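Local coordinates for 8-demethyl-8-aminoriboflavin-5'-phosphate synthase (Streptomyces davawensis, PDB 5MLD), which replaces the C-8 methyl group of FMN with an amino group from glutamate, yielding 8-amino-8-demethylriboflavin 5'-phosphate during roseoflavin biosynthesis, at residues K4-N9 against D83-A88; S155-A160 against A194-L199; A160-L165 against K187-M192. One frame throughout, in Å; residues are numbered along the deposited sequence.

Interaction 1 of 3, residues K4-N9 against D83-A88; sequences KALILN and DILVIA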
loop_
_atom_site.group_PDB
_atom_site.type_symbol
_atom_site.label_atom_id
_atom_site.label_comp_id
_atom_site.label_asym_id
_atom_site.label_seq_id
_atom_site.Cartn_x
_atom_site.Cartn_y
_atom_site.Cartn_z
ATOM N N LYS A 4 -24.052 -12.173 -15.986
ATOM C CA LYS A 4 -24.229 -12.431 -14.564
ATOM C C LYS A 4 -23.208 -11.639 -13.771
ATOM O O LYS A 4 -22.031 -11.595 -14.137
ATOM C CB LYS A 4 -24.062 -13.926 -14.226
ATOM C CG LYS A 4 -25.000 -14.834 -14.990
ATOM C CD LYS A 4 -24.592 -16.277 -14.821
ATOM C CE LYS A 4 -25.202 -17.133 -15.917
ATOM N NZ LYS A 4 -26.104 -18.188 -15.375
ATOM N N ALA A 5 -23.663 -11.051 -12.664
ATOM C CA ALA A 5 -22.792 -10.387 -11.706
ATOM C C ALA A 5 -22.809 -11.177 -10.405
ATOM O O ALA A 5 -23.881 -11.472 -9.872
ATOM C CB ALA A 5 -23.248 -8.952 -11.450
ATOM N N LEU A 6 -21.628 -11.514 -9.901
ATOM C CA LEU A 6 -21.487 -12.242 -8.652
ATOM C C LEU A 6 -20.889 -11.283 -7.633
ATOM O O LEU A 6 -19.801 -10.751 -7.853
ATOM C CB LEU A 6 -20.604 -13.471 -8.828
ATOM C CG LEU A 6 -20.369 -14.262 -7.539
ATOM C CD1 LEU A 6 -21.702 -14.803 -6.967
ATOM C CD2 LEU A 6 -19.366 -15.358 -7.786
ATOM N N ILE A 7 -21.608 -11.041 -6.538
ATOM C CA ILE A 7 -21.171 -10.108 -5.500
ATOM C C ILE A 7 -20.823 -10.927 -4.273
ATOM O O ILE A 7 -21.681 -11.640 -3.750
ATOM C CB ILE A 7 -22.253 -9.071 -5.172
ATOM C CG1 ILE A 7 -22.724 -8.380 -6.472
ATOM C CG2 ILE A 7 -21.703 -8.064 -4.149
ATOM C CD1 ILE A 7 -23.944 -7.464 -6.316
ATOM N N LEU A 8 -19.575 -10.838 -3.817
ATOM C CA LEU A 8 -19.111 -11.629 -2.675
ATOM C C LEU A 8 -19.009 -10.703 -1.469
ATOM O O LEU A 8 -18.117 -9.855 -1.408
ATOM C CB LEU A 8 -17.762 -12.293 -2.956
ATOM C CG LEU A 8 -17.729 -13.198 -4.189
ATOM C CD1 LEU A 8 -16.333 -13.813 -4.346
ATOM C CD2 LEU A 8 -18.801 -14.274 -4.085
ATOM N N ASN A 9 -19.941 -10.845 -0.524
ATOM C CA ASN A 9 -19.827 -10.136 0.744
ATOM C C ASN A 9 -18.814 -10.886 1.599
ATOM O O ASN A 9 -19.067 -12.021 2.020
ATOM C CB ASN A 9 -21.178 -10.048 1.451
ATOM C CG ASN A 9 -21.104 -9.199 2.686
ATOM O OD1 ASN A 9 -20.022 -9.003 3.232
ATOM N ND2 ASN A 9 -22.242 -8.680 3.129
ATOM N N ASP A 83 -19.797 -13.048 -15.258
ATOM C CA ASP A 83 -19.157 -12.099 -16.157
ATOM C C ASP A 83 -18.612 -10.901 -15.399
ATOM O O ASP A 83 -17.610 -10.308 -15.821
ATOM C CB ASP A 83 -20.158 -11.671 -17.227
ATOM C CG ASP A 83 -20.806 -12.861 -17.891
ATOM O OD1 ASP A 83 -20.121 -13.474 -18.732
ATOM O OD2 ASP A 83 -21.968 -13.210 -17.553
ATOM N N ILE A 84 -19.241 -10.551 -14.279
ATOM C CA ILE A 84 -18.774 -9.479 -13.409
ATOM C C ILE A 84 -18.546 -10.082 -12.026
ATOM O O ILE A 84 -19.397 -10.823 -11.523
ATOM C CB ILE A 84 -19.786 -8.321 -13.335
ATOM C CG1 ILE A 84 -19.982 -7.658 -14.708
ATOM C CG2 ILE A 84 -19.298 -7.282 -12.349
ATOM C CD1 ILE A 84 -21.220 -6.825 -14.787
ATOM N N LEU A 85 -17.389 -9.785 -11.429
ATOM C CA LEU A 85 -17.084 -10.167 -10.054
ATOM C C LEU A 85 -16.968 -8.888 -9.233
ATOM O O LEU A 85 -16.122 -8.042 -9.519
ATOM C CB LEU A 85 -15.786 -10.977 -9.972
ATOM C CG LEU A 85 -15.411 -11.341 -8.524
ATOM C CD1 LEU A 85 -16.431 -12.316 -7.954
ATOM C CD2 LEU A 85 -14.024 -11.938 -8.419
ATOM N N VAL A 86 -17.855 -8.712 -8.269
ATOM C CA VAL A 86 -17.773 -7.583 -7.354
ATOM C C VAL A 86 -17.356 -8.135 -6.009
ATOM O O VAL A 86 -18.124 -8.877 -5.379
ATOM C CB VAL A 86 -19.103 -6.836 -7.233
ATOM C CG1 VAL A 86 -18.956 -5.699 -6.215
ATOM C CG2 VAL A 86 -19.571 -6.336 -8.610
ATOM N N ILE A 87 -16.168 -7.761 -5.544
ATOM C CA ILE A 87 -15.793 -8.049 -4.162
ATOM C C ILE A 87 -16.377 -6.944 -3.292
ATOM O O ILE A 87 -16.142 -5.756 -3.537
ATOM C CB ILE A 87 -14.271 -8.138 -3.990
ATOM C CG1 ILE A 87 -13.646 -9.204 -4.907
ATOM C CG2 ILE A 87 -13.939 -8.384 -2.506
ATOM C CD1 ILE A 87 -14.059 -10.614 -4.597
ATOM N N ALA A 88 -17.154 -7.324 -2.292
ATOM C CA ALA A 88 -17.783 -6.350 -1.406
ATOM C C ALA A 88 -17.192 -6.605 -0.028
ATOM O O ALA A 88 -17.640 -7.506 0.688
ATOM C CB ALA A 88 -19.302 -6.473 -1.414
#
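Leu8 reaches over two side chains of the partner strand: its CD1 lies 3.9 Å from Leu85 CD1 and equally far from CD1 of Ile87. The Leu8 side chain is slanted across both, and Ile87 meets it because its chain bends at chi2 (-65°), turning CD1 toward the Leu8 methyl. Leu85 CD1 also turns inward, over the carbonyl oxygen of Leu6. On the face that carries Ala5, Ile7, Ile84, Val86 and Ala88 the packing is different. Ile7 and Val86 run side by side in the same direction, with Ile7 CG1 4.0 Å from Val86 CB, while the other branch, CG2, touches Ala88 CB.

Between the two faces the strands run parallel, their axes 17° apart and 4.7 Å at closest approach, and the backbone bonds alternate evenly. Leu6 N donates to Ile84 O at 2.8 Å, nearly straight at 173°; Val86 N, Leu8 N and Ala88 N continue the pattern. At the N-terminal end of the pair Asp83 turns its carboxylate to the Lys4 backbone, and OD2 takes the N-H of Lys4 at 2.8 Å through its anti lone pair. The ammonium of Lys4 is not part of this grip, since NZ stays 6.8 Å from that oxygen. At the far end Asn9 OD1 accepts the N-H of the FMN-binding Thr11.

Ile7, Val86 and Ala88 pack under helix 20-34, whereas Leu6 and Leu8 face helix 72-81. Strands 38-43 and 125-132 extend the sheet beyond strands 4-9 and 84-92, respectively, placing this pair inside a flavodoxin-like alpha/beta/alpha sandwich, with 84-92 its middle strand.

Interaction 2 of 3, residues S155-A160 against A194-L199; sequences SVPPNA and ANTSHL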
loop_
_atom_site.group_PDB
_atom_site.type_symbol
_atom_site.label_atom_id
_atom_site.label_comp_id
_atom_site.label_asym_id
_atom_site.label_seq_id
_atom_site.Cartn_x
_atom_site.Cartn_y
_atom_site.Cartn_z
ATOM N N SER A 155 -10.712 -7.169 -16.319
ATOM C CA SER A 155 -10.589 -5.784 -16.751
ATOM C C SER A 155 -11.332 -4.888 -15.773
ATOM O O SER A 155 -12.377 -5.268 -15.230
ATOM C CB SER A 155 -11.164 -5.586 -18.156
ATOM O OG SER A 155 -10.472 -6.391 -19.089
ATOM N N VAL A 156 -10.799 -3.694 -15.558
ATOM C CA VAL A 156 -11.341 -2.768 -14.577
ATOM C C VAL A 156 -11.755 -1.504 -15.317
ATOM O O VAL A 156 -10.908 -0.836 -15.919
ATOM C CB VAL A 156 -10.319 -2.457 -13.473
ATOM C CG1 VAL A 156 -10.958 -1.606 -12.365
ATOM C CG2 VAL A 156 -9.781 -3.762 -12.899
ATOM N N PRO A 157 -13.032 -1.138 -15.300
ATOM C CA PRO A 157 -13.465 0.107 -15.916
ATOM C C PRO A 157 -13.071 1.283 -15.042
ATOM O O PRO A 157 -12.590 1.080 -13.917
ATOM C CB PRO A 157 -14.993 -0.055 -15.985
ATOM C CG PRO A 157 -15.317 -0.924 -14.807
ATOM C CD PRO A 157 -14.115 -1.803 -14.549
ATOM N N PRO A 158 -13.239 2.517 -15.511
ATOM C CA PRO A 158 -13.036 3.663 -14.621
ATOM C C PRO A 158 -14.087 3.692 -13.533
ATOM O O PRO A 158 -15.200 3.180 -13.696
ATOM C CB PRO A 158 -13.193 4.873 -15.546
ATOM C CG PRO A 158 -14.070 4.371 -16.641
ATOM C CD PRO A 158 -13.634 2.951 -16.863
ATOM N N ASN A 159 -13.705 4.290 -12.405
ATOM C CA ASN A 159 -14.598 4.480 -11.268
ATOM C C ASN A 159 -15.249 3.157 -10.863
ATOM O O ASN A 159 -16.456 3.061 -10.636
ATOM C CB ASN A 159 -15.624 5.565 -11.592
ATOM C CG ASN A 159 -14.955 6.888 -11.970
ATOM O OD1 ASN A 159 -15.034 7.331 -13.108
ATOM N ND2 ASN A 159 -14.256 7.497 -11.015
ATOM N N ALA A 160 -14.423 2.118 -10.789
ATOM C CA ALA A 160 -14.900 0.772 -10.522
ATOM C C ALA A 160 -14.999 0.437 -9.040
ATOM O O ALA A 160 -15.438 -0.669 -8.720
ATOM C CB ALA A 160 -13.984 -0.249 -11.189
ATOM N N ALA A 194 -22.862 1.218 -13.641
ATOM C CA ALA A 194 -22.990 1.607 -15.044
ATOM C C ALA A 194 -21.756 1.195 -15.841
ATOM O O ALA A 194 -21.872 0.658 -16.954
ATOM C CB ALA A 194 -23.227 3.112 -15.155
ATOM N N ASN A 195 -20.568 1.413 -15.281
ATOM C CA ASN A 195 -19.340 1.187 -16.043
ATOM C C ASN A 195 -18.964 -0.294 -16.109
ATOM O O ASN A 195 -18.559 -0.777 -17.173
ATOM C CB ASN A 195 -18.183 2.001 -15.445
ATOM C CG ASN A 195 -18.312 3.492 -15.679
ATOM O OD1 ASN A 195 -19.127 3.947 -16.484
ATOM N ND2 ASN A 195 -17.481 4.264 -14.991
ATOM N N THR A 196 -19.088 -1.047 -14.999
ATOM C CA THR A 196 -18.833 -2.487 -15.092
ATOM C C THR A 196 -19.810 -3.158 -16.042
ATOM O O THR A 196 -19.438 -4.091 -16.760
ATOM C CB THR A 196 -18.911 -3.171 -13.727
ATOM O OG1 THR A 196 -20.189 -2.908 -13.119
ATOM C CG2 THR A 196 -17.808 -2.649 -12.835
ATOM N N SER A 197 -21.068 -2.726 -16.031
ATOM C CA SER A 197 -22.063 -3.322 -16.925
ATOM C C SER A 197 -21.709 -3.080 -18.388
ATOM O O SER A 197 -21.791 -3.998 -19.217
ATOM C CB SER A 197 -23.449 -2.767 -16.615
ATOM O OG SER A 197 -23.837 -3.119 -15.294
ATOM N N HIS A 198 -21.334 -1.843 -18.726
ATOM C CA HIS A 198 -20.953 -1.531 -20.101
ATOM C C HIS A 198 -19.754 -2.362 -20.541
ATOM O O HIS A 198 -19.764 -2.987 -21.610
ATOM C CB HIS A 198 -20.641 -0.041 -20.246
ATOM C CG HIS A 198 -20.201 0.331 -21.626
ATOM N ND1 HIS A 198 -21.092 0.491 -22.668
ATOM C CD2 HIS A 198 -18.967 0.529 -22.149
ATOM C CE1 HIS A 198 -20.426 0.799 -23.768
ATOM N NE2 HIS A 198 -19.135 0.820 -23.484
ATOM N N LEU A 199 -18.702 -2.385 -19.726
ATOM C CA LEU A 199 -17.510 -3.117 -20.135
ATOM C C LEU A 199 -17.779 -4.613 -20.244
ATOM O O LEU A 199 -17.192 -5.289 -21.101
ATOM C CB LEU A 199 -16.376 -2.824 -19.158
ATOM C CG LEU A 199 -14.997 -3.416 -19.436
ATOM C CD1 LEU A 199 -14.480 -2.953 -20.792
ATOM C CD2 LEU A 199 -14.024 -2.992 -18.357
#
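Pro157 packs against one side of helix 183-205, the helix that follows the last strand of the flavodoxin-like sheet; the loop between strands 154-155 and 161-164 supplies the other surface. Pro157 CG is 3.6 Å from Thr196 CG2, and Pro157 CB rests on Asn195 CB. From the same residue, Asn195 ND2 bonds Pro158 O at 2.8 Å. One turn further along, Leu199 brings a single methyl to the loop: CD2 lies 3.7 Å from Pro157 N and 3.9 Å from Ser155 CB. With CG anti to the backbone N (chi1 -176°), Leu199 directs CD2 to the loop.

A second shell surrounds these groups. Thr196 OG1 bonds back to Met192 O and across to Tyr32 OH, which fixes the rotation that turns CG2 to the proline ring. Val126 of strand 125-132 touches Pro157, Thr196 and Leu199 alike, and Ser155 OG bonds Tyr208 OH.

The polar part lies at the subunit interface. Asn195 OD1 bonds Thr210 of the second subunit, while Asn195 ND2 also meets Tyr123 OH of that subunit, the same hydroxyl that bonds Asn159 OD1. Pro158 O lies close to the Asn195 amide plane, yet ND2 stands 51° out of the Pro158 carbonyl plane, above it.

Interaction 3 of 3, residues A160-L165 against K187-M192; sequences AAAYWL and KLIRFM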
loop_
_atom_site.group_PDB
_atom_site.type_symbol
_atom_site.label_atom_id
_atom_site.label_comp_id
_atom_site.label_asym_id
_atom_site.label_seq_id
_atom_site.Cartn_x
_atom_site.Cartn_y
_atom_site.Cartn_z
ATOM N N ALA A 160 -14.423 2.118 -10.789
ATOM C CA ALA A 160 -14.900 0.772 -10.522
ATOM C C ALA A 160 -14.999 0.437 -9.040
ATOM O O ALA A 160 -15.438 -0.669 -8.720
ATOM C CB ALA A 160 -13.984 -0.249 -11.189
ATOM N N ALA A 161 -14.590 1.335 -8.137
ATOM C CA ALA A 161 -14.574 1.060 -6.700
ATOM C C ALA A 161 -15.437 2.081 -5.973
ATOM O O ALA A 161 -15.135 3.280 -6.004
ATOM C CB ALA A 161 -13.147 1.099 -6.158
ATOM N N ALA A 162 -16.504 1.609 -5.318
ATOM C CA ALA A 162 -17.389 2.449 -4.520
ATOM C C ALA A 162 -17.275 2.064 -3.049
ATOM O O ALA A 162 -17.081 0.893 -2.723
ATOM C CB ALA A 162 -18.839 2.305 -4.972
ATOM N N TYR A 163 -17.416 3.048 -2.155
ATOM C CA TYR A 163 -17.061 2.802 -0.763
ATOM C C TYR A 163 -17.765 3.804 0.141
ATOM O O TYR A 163 -18.243 4.851 -0.308
ATOM C CB TYR A 163 -15.533 2.871 -0.569
ATOM C CG TYR A 163 -14.973 4.218 -0.931
ATOM C CD1 TYR A 163 -14.597 4.504 -2.229
ATOM C CD2 TYR A 163 -14.846 5.223 0.022
ATOM C CE1 TYR A 163 -14.117 5.732 -2.574
ATOM C CE2 TYR A 163 -14.349 6.469 -0.315
ATOM C CZ TYR A 163 -13.999 6.718 -1.625
ATOM O OH TYR A 163 -13.517 7.943 -2.008
ATOM N N TRP A 164 -17.813 3.462 1.432
ATOM C CA TRP A 164 -18.222 4.377 2.482
ATOM C C TRP A 164 -17.152 4.383 3.568
ATOM O O TRP A 164 -16.613 3.337 3.922
ATOM C CB TRP A 164 -19.577 3.978 3.097
ATOM C CG TRP A 164 -20.080 4.972 4.132
ATOM C CD1 TRP A 164 -20.899 6.037 3.906
ATOM C CD2 TRP A 164 -19.796 4.972 5.538
ATOM N NE1 TRP A 164 -21.138 6.713 5.074
ATOM C CE2 TRP A 164 -20.484 6.070 6.102
ATOM C CE3 TRP A 164 -19.041 4.143 6.377
ATOM C CZ2 TRP A 164 -20.427 6.376 7.470
ATOM C CZ3 TRP A 164 -18.982 4.441 7.742
ATOM C CH2 TRP A 164 -19.673 5.549 8.276
ATOM N N LEU A 165 -16.851 5.568 4.076
ATOM C CA LEU A 165 -15.986 5.761 5.230
ATOM C C LEU A 165 -16.544 6.917 6.040
ATOM O O LEU A 165 -17.068 7.880 5.475
ATOM C CB LEU A 165 -14.529 6.114 4.839
ATOM C CG LEU A 165 -13.779 5.189 3.881
ATOM C CD1 LEU A 165 -12.509 5.944 3.510
ATOM C CD2 LEU A 165 -13.495 3.844 4.511
ATOM N N LYS A 187 -23.402 7.985 -5.286
ATOM C CA LYS A 187 -23.047 8.282 -6.669
ATOM C C LYS A 187 -21.930 7.359 -7.149
ATOM O O LYS A 187 -21.967 6.894 -8.292
ATOM C CB LYS A 187 -22.691 9.765 -6.837
ATOM C CG LYS A 187 -21.224 10.156 -6.876
ATOM C CD LYS A 187 -21.097 11.679 -7.019
ATOM C CE LYS A 187 -19.689 12.177 -6.749
ATOM N NZ LYS A 187 -19.657 13.668 -6.648
ATOM N N LEU A 188 -20.967 7.009 -6.275
ATOM C CA LEU A 188 -19.933 6.061 -6.696
ATOM C C LEU A 188 -20.521 4.688 -7.036
ATOM O O LEU A 188 -20.080 4.038 -7.992
ATOM C CB LEU A 188 -18.855 5.920 -5.616
ATOM C CG LEU A 188 -17.970 7.161 -5.403
ATOM C CD1 LEU A 188 -16.784 6.786 -4.532
ATOM C CD2 LEU A 188 -17.477 7.780 -6.715
ATOM N N ILE A 189 -21.470 4.195 -6.237
ATOM C CA ILE A 189 -22.075 2.899 -6.547
ATOM C C ILE A 189 -22.694 2.932 -7.940
ATOM O O ILE A 189 -22.525 1.998 -8.740
ATOM C CB ILE A 189 -23.110 2.514 -5.471
ATOM C CG1 ILE A 189 -22.404 2.190 -4.148
ATOM C CG2 ILE A 189 -23.910 1.301 -5.911
ATOM C CD1 ILE A 189 -23.376 1.947 -2.991
ATOM N N ARG A 190 -23.375 4.028 -8.265
ATOM C CA ARG A 190 -24.017 4.145 -9.577
ATOM C C ARG A 190 -22.996 4.187 -10.712
ATOM O O ARG A 190 -23.201 3.537 -11.750
ATOM C CB ARG A 190 -24.920 5.374 -9.614
ATOM C CG ARG A 190 -26.191 5.210 -8.753
ATOM C CD ARG A 190 -27.061 6.486 -8.721
ATOM N NE ARG A 190 -28.328 6.258 -8.022
ATOM C CZ ARG A 190 -29.420 5.738 -8.580
ATOM N NH1 ARG A 190 -29.426 5.402 -9.870
ATOM N NH2 ARG A 190 -30.523 5.572 -7.853
ATOM N N PHE A 191 -21.904 4.943 -10.538
ATOM C CA PHE A 191 -20.802 4.929 -11.502
ATOM C C PHE A 191 -20.330 3.500 -11.736
ATOM O O PHE A 191 -20.180 3.042 -12.877
ATOM C CB PHE A 191 -19.604 5.755 -10.992
ATOM C CG PHE A 191 -19.817 7.255 -10.911
ATOM C CD1 PHE A 191 -21.003 7.861 -11.295
ATOM C CD2 PHE A 191 -18.781 8.059 -10.449
ATOM C CE1 PHE A 191 -21.153 9.230 -11.208
ATOM C CE2 PHE A 191 -18.914 9.435 -10.360
ATOM C CZ PHE A 191 -20.103 10.026 -10.739
ATOM N N MET A 192 -20.060 2.789 -10.642
ATOM C CA MET A 192 -19.467 1.466 -10.743
ATOM C C MET A 192 -20.380 0.511 -11.490
ATOM O O MET A 192 -19.919 -0.247 -12.348
ATOM C CB MET A 192 -19.153 0.937 -9.345
ATOM C CG MET A 192 -18.402 -0.366 -9.317
ATOM S SD MET A 192 -19.466 -1.817 -9.415
ATOM C CE MET A 192 -20.660 -1.513 -8.119
#
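Leu188 makes its first contact with the strand at CB, which sits 3.7 Å from Ala162 CB and almost as near Ala162 CA. From there CG (chi1 -69°) leads outward from Ala162, and CD1 turns toward the tyrosine. Leu188 CD1 comes within 3.5 Å of Tyr163 CE1 and also nears Tyr163 CD1 and CZ, obliquely to the ring. The tyrosine CB points away from the helix, but chi1 of 61° brings the ring back to the leucine methyl. The leucine also packs on Ile238 of the third subunit.

Ala162 points toward the helix. Its methyl fits on the backbone where Leu188 passes into Ile189, 3.5 Å from Ile189 N, and it touches Ile189 CG1 as well. So small a side chain matches the 7.0 Å between strand and helix axes. One turn later, Met192 CG is tight against Ala160 O, at 3.0 Å.

Around this core, Tyr163 OH bonds Glu135 of the fourth subunit and its ring stacks edge-to-face with His139. Ile189 and Met192 touch helix 20-34; Leu130 of strand 125-132 meets Ala162 and Met192 as well as Val86 and Ala88, which pack on that helix, so both helices lie on one face of the sheet. The 187-192 segment of helix 183-205 runs at 161° to strand 161-164, and the helix belongs to one helical layer of the flavodoxin-like alpha/beta/alpha sandwich.

From the N terminus, interaction 1 is the first to close: strand 4-9 is joined by 83-88 after 73 residues that include helix 20-34, strand 38-43 and helix 72-81. The other two begin only after that loop is complete. Segment 155-160 opens interaction 2 and, through the shared Ala160, hands over to 160-165; the chain returns as helix 183-205, pairing first at 187-192 and then at 194-199. Interaction 3 is therefore nested within interaction 2. Together they fasten one helix to the sheet margin beside the second subunit, and Ile84 CD1, 3.8 Å from Thr196 O, brings that helix against strand 84-92.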